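Local coordinates for zona pellucida sperm-binding protein 1 (Gallus gallus, PDB 6GF6) that probably cross-links egg coat filaments through homodimerisation of its ZP-N1 domain, the part of the protein present here, at residues B[21-26]-B[85-90]; B[80-85]-B[101-106]. The protein carries 2 engineered substitutions. All blocks are in the same frame, centred on the assembly; numbering follows the deposited sequence.

Contact 1 of 2, residues B[21-26]-B[85-90]; sequences LLAYPT and VQLEEM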
loop_
_atom_site.group_PDB
_atom_site.type_symbol
_atom_site.label_atom_id
_atom_site.label_comp_id
_atom_site.label_asym_id
_atom_site.label_seq_id
_atom_site.Cartn_x
_atom_site.Cartn_y
_atom_site.Cartn_z
ATOM N N LEU B 21 -10.978 2.541 -1.527
ATOM C CA LEU B 21 -12.326 2.124 -1.894
ATOM C C LEU B 21 -12.552 0.703 -1.396
ATOM O O LEU B 21 -11.790 -0.205 -1.744
ATOM C CB LEU B 21 -12.509 2.216 -3.410
ATOM C CG LEU B 21 -13.818 1.763 -4.046
ATOM C CD1 LEU B 21 -14.998 2.482 -3.459
ATOM C CD2 LEU B 21 -13.746 2.029 -5.530
ATOM N N LEU B 22 -13.583 0.510 -0.575
ATOM C CA LEU B 22 -13.873 -0.787 0.024
ATOM C C LEU B 22 -15.175 -1.339 -0.544
ATOM O O LEU B 22 -16.185 -0.632 -0.596
ATOM C CB LEU B 22 -13.952 -0.685 1.545
ATOM C CG LEU B 22 -12.689 -0.156 2.228
ATOM C CD1 LEU B 22 -12.678 1.367 2.266
ATOM C CD2 LEU B 22 -12.574 -0.728 3.628
ATOM N N ALA B 23 -15.139 -2.597 -0.981
ATOM C CA ALA B 23 -16.289 -3.270 -1.570
ATOM C C ALA B 23 -16.510 -4.603 -0.874
ATOM O O ALA B 23 -15.550 -5.285 -0.503
ATOM C CB ALA B 23 -16.093 -3.500 -3.078
ATOM N N TYR B 24 -17.780 -4.975 -0.711
ATOM C CA TYR B 24 -18.165 -6.161 0.053
ATOM C C TYR B 24 -19.057 -7.053 -0.805
ATOM O O TYR B 24 -20.289 -7.036 -0.678
ATOM C CB TYR B 24 -18.851 -5.757 1.359
ATOM C CG TYR B 24 -18.000 -4.844 2.218
ATOM C CD1 TYR B 24 -18.021 -3.462 2.035
ATOM C CD2 TYR B 24 -17.157 -5.361 3.190
ATOM C CE1 TYR B 24 -17.240 -2.624 2.814
ATOM C CE2 TYR B 24 -16.370 -4.532 3.972
ATOM C CZ TYR B 24 -16.415 -3.166 3.779
ATOM O OH TYR B 24 -15.632 -2.342 4.555
ATOM N N PRO B 25 -18.464 -7.857 -1.681
ATOM C CA PRO B 25 -19.267 -8.759 -2.518
ATOM C C PRO B 25 -19.847 -9.917 -1.714
ATOM O O PRO B 25 -19.298 -10.356 -0.701
ATOM C CB PRO B 25 -18.266 -9.247 -3.570
ATOM C CG PRO B 25 -16.949 -9.146 -2.905
ATOM C CD PRO B 25 -17.027 -7.966 -1.976
ATOM N N THR B 26 -20.957 -10.453 -2.221
ATOM C CA THR B 26 -21.713 -11.470 -1.510
ATOM C C THR B 26 -21.154 -12.863 -1.804
ATOM O O THR B 26 -20.193 -13.031 -2.559
ATOM C CB THR B 26 -23.191 -11.385 -1.889
ATOM O OG1 THR B 26 -23.350 -11.672 -3.285
ATOM C CG2 THR B 26 -23.739 -9.994 -1.601
ATOM N N VAL B 85 -13.189 5.061 -10.827
ATOM C CA VAL B 85 -12.899 3.636 -10.772
ATOM C C VAL B 85 -14.154 2.883 -11.174
ATOM O O VAL B 85 -15.266 3.281 -10.817
ATOM C CB VAL B 85 -12.440 3.194 -9.365
ATOM C CG1 VAL B 85 -12.178 1.693 -9.332
ATOM C CG2 VAL B 85 -11.194 3.955 -8.944
ATOM N N GLN B 86 -13.976 1.796 -11.916
ATOM C CA GLN B 86 -15.065 0.894 -12.259
ATOM C C GLN B 86 -14.948 -0.370 -11.422
ATOM O O GLN B 86 -13.859 -0.941 -11.302
ATOM C CB GLN B 86 -15.045 0.547 -13.749
ATOM C CG GLN B 86 -16.234 -0.290 -14.197
ATOM C CD GLN B 86 -16.128 -0.727 -15.641
ATOM O OE1 GLN B 86 -15.078 -0.594 -16.266
ATOM N NE2 GLN B 86 -17.217 -1.265 -16.176
ATOM N N LEU B 87 -16.061 -0.782 -10.821
ATOM C CA LEU B 87 -16.155 -2.037 -10.088
ATOM C C LEU B 87 -16.971 -3.011 -10.914
ATOM O O LEU B 87 -18.107 -2.703 -11.293
ATOM C CB LEU B 87 -16.806 -1.846 -8.721
ATOM C CG LEU B 87 -16.087 -0.947 -7.727
ATOM C CD1 LEU B 87 -16.391 0.491 -8.041
ATOM C CD2 LEU B 87 -16.521 -1.284 -6.312
ATOM N N GLU B 88 -16.398 -4.171 -11.193
ATOM C CA GLU B 88 -17.085 -5.220 -11.931
ATOM C C GLU B 88 -17.359 -6.356 -10.960
ATOM O O GLU B 88 -16.438 -7.074 -10.559
ATOM C CB GLU B 88 -16.258 -5.693 -13.120
ATOM C CG GLU B 88 -16.142 -4.652 -14.211
ATOM C CD GLU B 88 -15.577 -5.209 -15.497
ATOM O OE1 GLU B 88 -14.864 -6.236 -15.452
ATOM O OE2 GLU B 88 -15.844 -4.603 -16.554
ATOM N N GLU B 89 -18.613 -6.492 -10.556
ATOM C CA GLU B 89 -19.006 -7.623 -9.732
ATOM C C GLU B 89 -19.064 -8.867 -10.600
ATOM O O GLU B 89 -19.697 -8.863 -11.659
ATOM C CB GLU B 89 -20.357 -7.360 -9.068
ATOM C CG GLU B 89 -20.761 -8.431 -8.067
ATOM C CD GLU B 89 -22.090 -8.142 -7.393
ATOM O OE1 GLU B 89 -22.447 -8.880 -6.451
ATOM O OE2 GLU B 89 -22.783 -7.191 -7.810
ATOM N N MET B 90 -18.378 -9.922 -10.180
ATOM C CA MET B 90 -18.205 -11.080 -11.037
ATOM C C MET B 90 -18.580 -12.360 -10.310
ATOM O O MET B 90 -18.268 -12.540 -9.129
ATOM C CB MET B 90 -16.775 -11.166 -11.562
ATOM C CG MET B 90 -16.485 -10.108 -12.612
ATOM S SD MET B 90 -14.829 -10.211 -13.272
ATOM C CE MET B 90 -14.805 -11.876 -13.935
#
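L21 and L87 reach toward each other across the core of the ZP-N1 sandwich and meet tip to tip, L21 CD2 lying 4.0 Å from L87 CD1. The same methyl of L21 also faces V85, with CD2 4.1 Å from V85 CG1, so one branch of L21 settles against two residues that follow each other on the inner face of strand 80-90. L21 can do this because its CG stands anti to the backbone N (chi1 177°). L87 divides its two methyls between partners: while CD1 goes to L21, CD2 comes to 3.9 Å from A23 CB, the short side chain next along the inner face of strand 18-24. The strand segments 21-24 and 85-90 run in nearly the same direction, 17° apart, with axes 10.2 Å from each other at closest approach, a spacing bridged by side chains alone. L87 also touches V31 of strand 30-36, which extends the apolar layer. Farther along, the carboxylate of E89 is engaged by R29 in a salt bridge. No hydrogen bond links the two segments; they cohere through buried methyl contacts, which hold the two sheets face to face by dispersion and exclusion of water.

Contact 2 of 2, residues B[80-85]-B[101-106]; sequences RYVLRV and EVQMTC. Engineered in segment 101-106: Q103 (natural residue Asn).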
loop_
_atom_site.group_PDB
_atom_site.type_symbol
_atom_site.label_atom_id
_atom_site.label_comp_id
_atom_site.label_asym_id
_atom_site.label_seq_id
_atom_site.Cartn_x
_atom_site.Cartn_y
_atom_site.Cartn_z
ATOM N N ARG B 80 -9.899 19.776 -5.936
ATOM C CA ARG B 80 -10.066 18.493 -5.271
ATOM C C ARG B 80 -9.462 17.397 -6.139
ATOM O O ARG B 80 -9.394 17.523 -7.363
ATOM C CB ARG B 80 -11.545 18.201 -4.978
ATOM C CG ARG B 80 -12.178 19.172 -3.989
ATOM C CD ARG B 80 -13.606 18.781 -3.649
ATOM N NE ARG B 80 -14.488 18.840 -4.812
ATOM C CZ ARG B 80 -15.767 18.477 -4.801
ATOM N NH1 ARG B 80 -16.494 18.562 -5.909
ATOM N NH2 ARG B 80 -16.325 18.024 -3.685
ATOM N N TYR B 81 -8.981 16.340 -5.486
ATOM C CA TYR B 81 -8.508 15.155 -6.193
ATOM C C TYR B 81 -9.692 14.313 -6.637
ATOM O O TYR B 81 -10.627 14.089 -5.864
ATOM C CB TYR B 81 -7.603 14.305 -5.306
ATOM C CG TYR B 81 -6.343 14.981 -4.837
ATOM C CD1 TYR B 81 -5.310 15.251 -5.720
ATOM C CD2 TYR B 81 -6.178 15.340 -3.504
ATOM C CE1 TYR B 81 -4.151 15.863 -5.291
ATOM C CE2 TYR B 81 -5.025 15.950 -3.073
ATOM C CZ TYR B 81 -4.017 16.207 -3.971
ATOM O OH TYR B 81 -2.865 16.816 -3.548
ATOM N N VAL B 82 -9.654 13.850 -7.885
ATOM C CA VAL B 82 -10.727 13.043 -8.450
ATOM C C VAL B 82 -10.123 11.816 -9.122
ATOM O O VAL B 82 -9.234 11.938 -9.975
ATOM C CB VAL B 82 -11.580 13.846 -9.446
ATOM C CG1 VAL B 82 -12.709 12.980 -10.001
ATOM C CG2 VAL B 82 -12.143 15.086 -8.761
ATOM N N LEU B 83 -10.627 10.639 -8.759
ATOM C CA LEU B 83 -10.224 9.382 -9.375
ATOM C C LEU B 83 -11.479 8.574 -9.641
ATOM O O LEU B 83 -12.259 8.314 -8.718
ATOM C CB LEU B 83 -9.269 8.596 -8.476
ATOM C CG LEU B 83 -8.757 7.273 -9.054
ATOM C CD1 LEU B 83 -7.890 7.506 -10.275
ATOM C CD2 LEU B 83 -7.985 6.503 -8.015
ATOM N N ARG B 84 -11.665 8.182 -10.895
ATOM C CA ARG B 84 -12.816 7.400 -11.315
ATOM C C ARG B 84 -12.412 5.940 -11.450
ATOM O O ARG B 84 -11.396 5.626 -12.080
ATOM C CB ARG B 84 -13.380 7.933 -12.633
ATOM C CG ARG B 84 -14.061 9.287 -12.483
ATOM C CD ARG B 84 -14.589 9.853 -13.796
ATOM N NE ARG B 84 -15.413 8.900 -14.544
ATOM C CZ ARG B 84 -15.115 8.405 -15.744
ATOM N NH1 ARG B 84 -14.000 8.758 -16.378
ATOM N NH2 ARG B 84 -15.944 7.549 -16.321
ATOM N N VAL B 85 -13.189 5.061 -10.827
ATOM C CA VAL B 85 -12.899 3.636 -10.772
ATOM C C VAL B 85 -14.154 2.883 -11.174
ATOM O O VAL B 85 -15.266 3.281 -10.817
ATOM C CB VAL B 85 -12.440 3.194 -9.365
ATOM C CG1 VAL B 85 -12.178 1.693 -9.332
ATOM C CG2 VAL B 85 -11.194 3.955 -8.944
ATOM N N GLU B 101 -19.700 2.416 -11.365
ATOM C CA GLU B 101 -18.713 3.465 -11.556
ATOM C C GLU B 101 -18.749 4.384 -10.347
ATOM O O GLU B 101 -19.827 4.771 -9.887
ATOM C CB GLU B 101 -18.982 4.267 -12.825
ATOM C CG GLU B 101 -18.011 5.410 -13.025
ATOM C CD GLU B 101 -18.212 6.119 -14.346
ATOM O OE1 GLU B 101 -18.473 5.434 -15.361
ATOM O OE2 GLU B 101 -18.113 7.367 -14.364
ATOM N N VAL B 102 -17.569 4.739 -9.842
ATOM C CA VAL B 102 -17.447 5.565 -8.648
ATOM C C VAL B 102 -16.453 6.675 -8.929
ATOM O O VAL B 102 -15.347 6.417 -9.418
ATOM C CB VAL B 102 -16.979 4.747 -7.429
ATOM C CG1 VAL B 102 -16.978 5.611 -6.172
ATOM C CG2 VAL B 102 -17.850 3.529 -7.231
ATOM N N GLN B 103 -16.826 7.898 -8.569
ATOM C CA GLN B 103 -15.945 9.053 -8.652
ATOM C C GLN B 103 -15.523 9.393 -7.230
ATOM O O GLN B 103 -16.310 9.947 -6.458
ATOM C CB GLN B 103 -16.647 10.229 -9.330
ATOM C CG GLN B 103 -15.704 11.340 -9.770
ATOM C CD GLN B 103 -16.423 12.520 -10.409
ATOM O OE1 GLN B 103 -16.056 12.971 -11.496
ATOM N NE2 GLN B 103 -17.442 13.031 -9.730
ATOM N N MET B 104 -14.284 9.060 -6.885
ATOM C CA MET B 104 -13.755 9.364 -5.566
ATOM C C MET B 104 -13.269 10.806 -5.569
ATOM O O MET B 104 -12.328 11.154 -6.293
ATOM C CB MET B 104 -12.639 8.387 -5.199
ATOM C CG MET B 104 -13.094 6.929 -5.161
ATOM S SD MET B 104 -11.744 5.723 -5.197
ATOM C CE MET B 104 -11.092 5.840 -3.543
ATOM N N THR B 105 -13.917 11.641 -4.763
ATOM C CA THR B 105 -13.621 13.063 -4.679
ATOM C C THR B 105 -13.114 13.357 -3.276
ATOM O O THR B 105 -13.795 13.063 -2.289
ATOM C CB THR B 105 -14.864 13.896 -5.002
ATOM O OG1 THR B 105 -15.348 13.544 -6.302
ATOM C CG2 THR B 105 -14.545 15.374 -4.982
ATOM N N CYS B 106 -11.907 13.905 -3.190
ATOM C CA CYS B 106 -11.273 14.142 -1.907
ATOM C C CYS B 106 -10.703 15.552 -1.880
ATOM O O CYS B 106 -10.281 16.073 -2.920
ATOM C CB CYS B 106 -10.166 13.116 -1.624
ATOM S SG CYS B 106 -10.808 11.434 -1.375
#
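R84 grips E101 side-on, with NE and NH2 both directed at the single oxygen OE2. The distance from R84 NH2 to E101 OE2 is 2.9 Å, and that from R84 NE to the same E101 OE2 is 3.1 Å. The oxygen lies in the guanidinium plane, yet both nitrogens approach it from one face of the carboxylate, the two planes being 63° apart. A bend in the arginine chain at chi3 (51°) turns the guanidinium toward E101, while its NH1 makes a weak hydrogen bond to the backbone O of D37. A lysine here, with one nitrogen instead of NE and NH2, would probably hold E101 OE2 by a single bond at most and leave the carboxylate freer to turn.

Beneath this salt bridge the strands form an antiparallel hairpin. Three hydrogen-bonded pairs, Y81 with C106, L83 with M104 and V85 with V102, satisfy N and O of all six residues by mutual bonds. M104 N to L83 O is 2.8 Å, whereas the bond from Y81 N to C106 O is more bent, 136° at the hydrogen. At the non-hydrogen-bonded pairs, CA-H...O contacts join V82 CA to M104 O and R84 CA to V102 O. T105 N, on the edge turned from strand 80-90, is hydrogen-bonded to the hydroxyl of Y12, and T105 CG2 sits over the R80 guanidinium, 3.3 Å from R80 CZ. The engineered Q103 lays its CG against V82 CG1. C106 is tied to C14 by a disulfide. Main-chain bonding thus fixes the register, and a charge pair on the outer face joins the two strands partway along the hairpin.

Contact 1 lies between the two sheets of the ZP-N1 sandwich, whereas contact 2 lies within one of them. Both use strand 80-90 and share V85, which pairs through its backbone in contact 2 and sends its side chain into the core layer of contact 1. The inward residues of contact 2 continue that layer: V102 CG2 is 3.5 Å from L87 CD1, and the end of M104 packs on L21. Contact 1 is mainly buried and made of methyl contacts without a hydrogen bond; contact 2 is partly buried, with a dense backbone network, apolar residues inside and charged groups on its outer face.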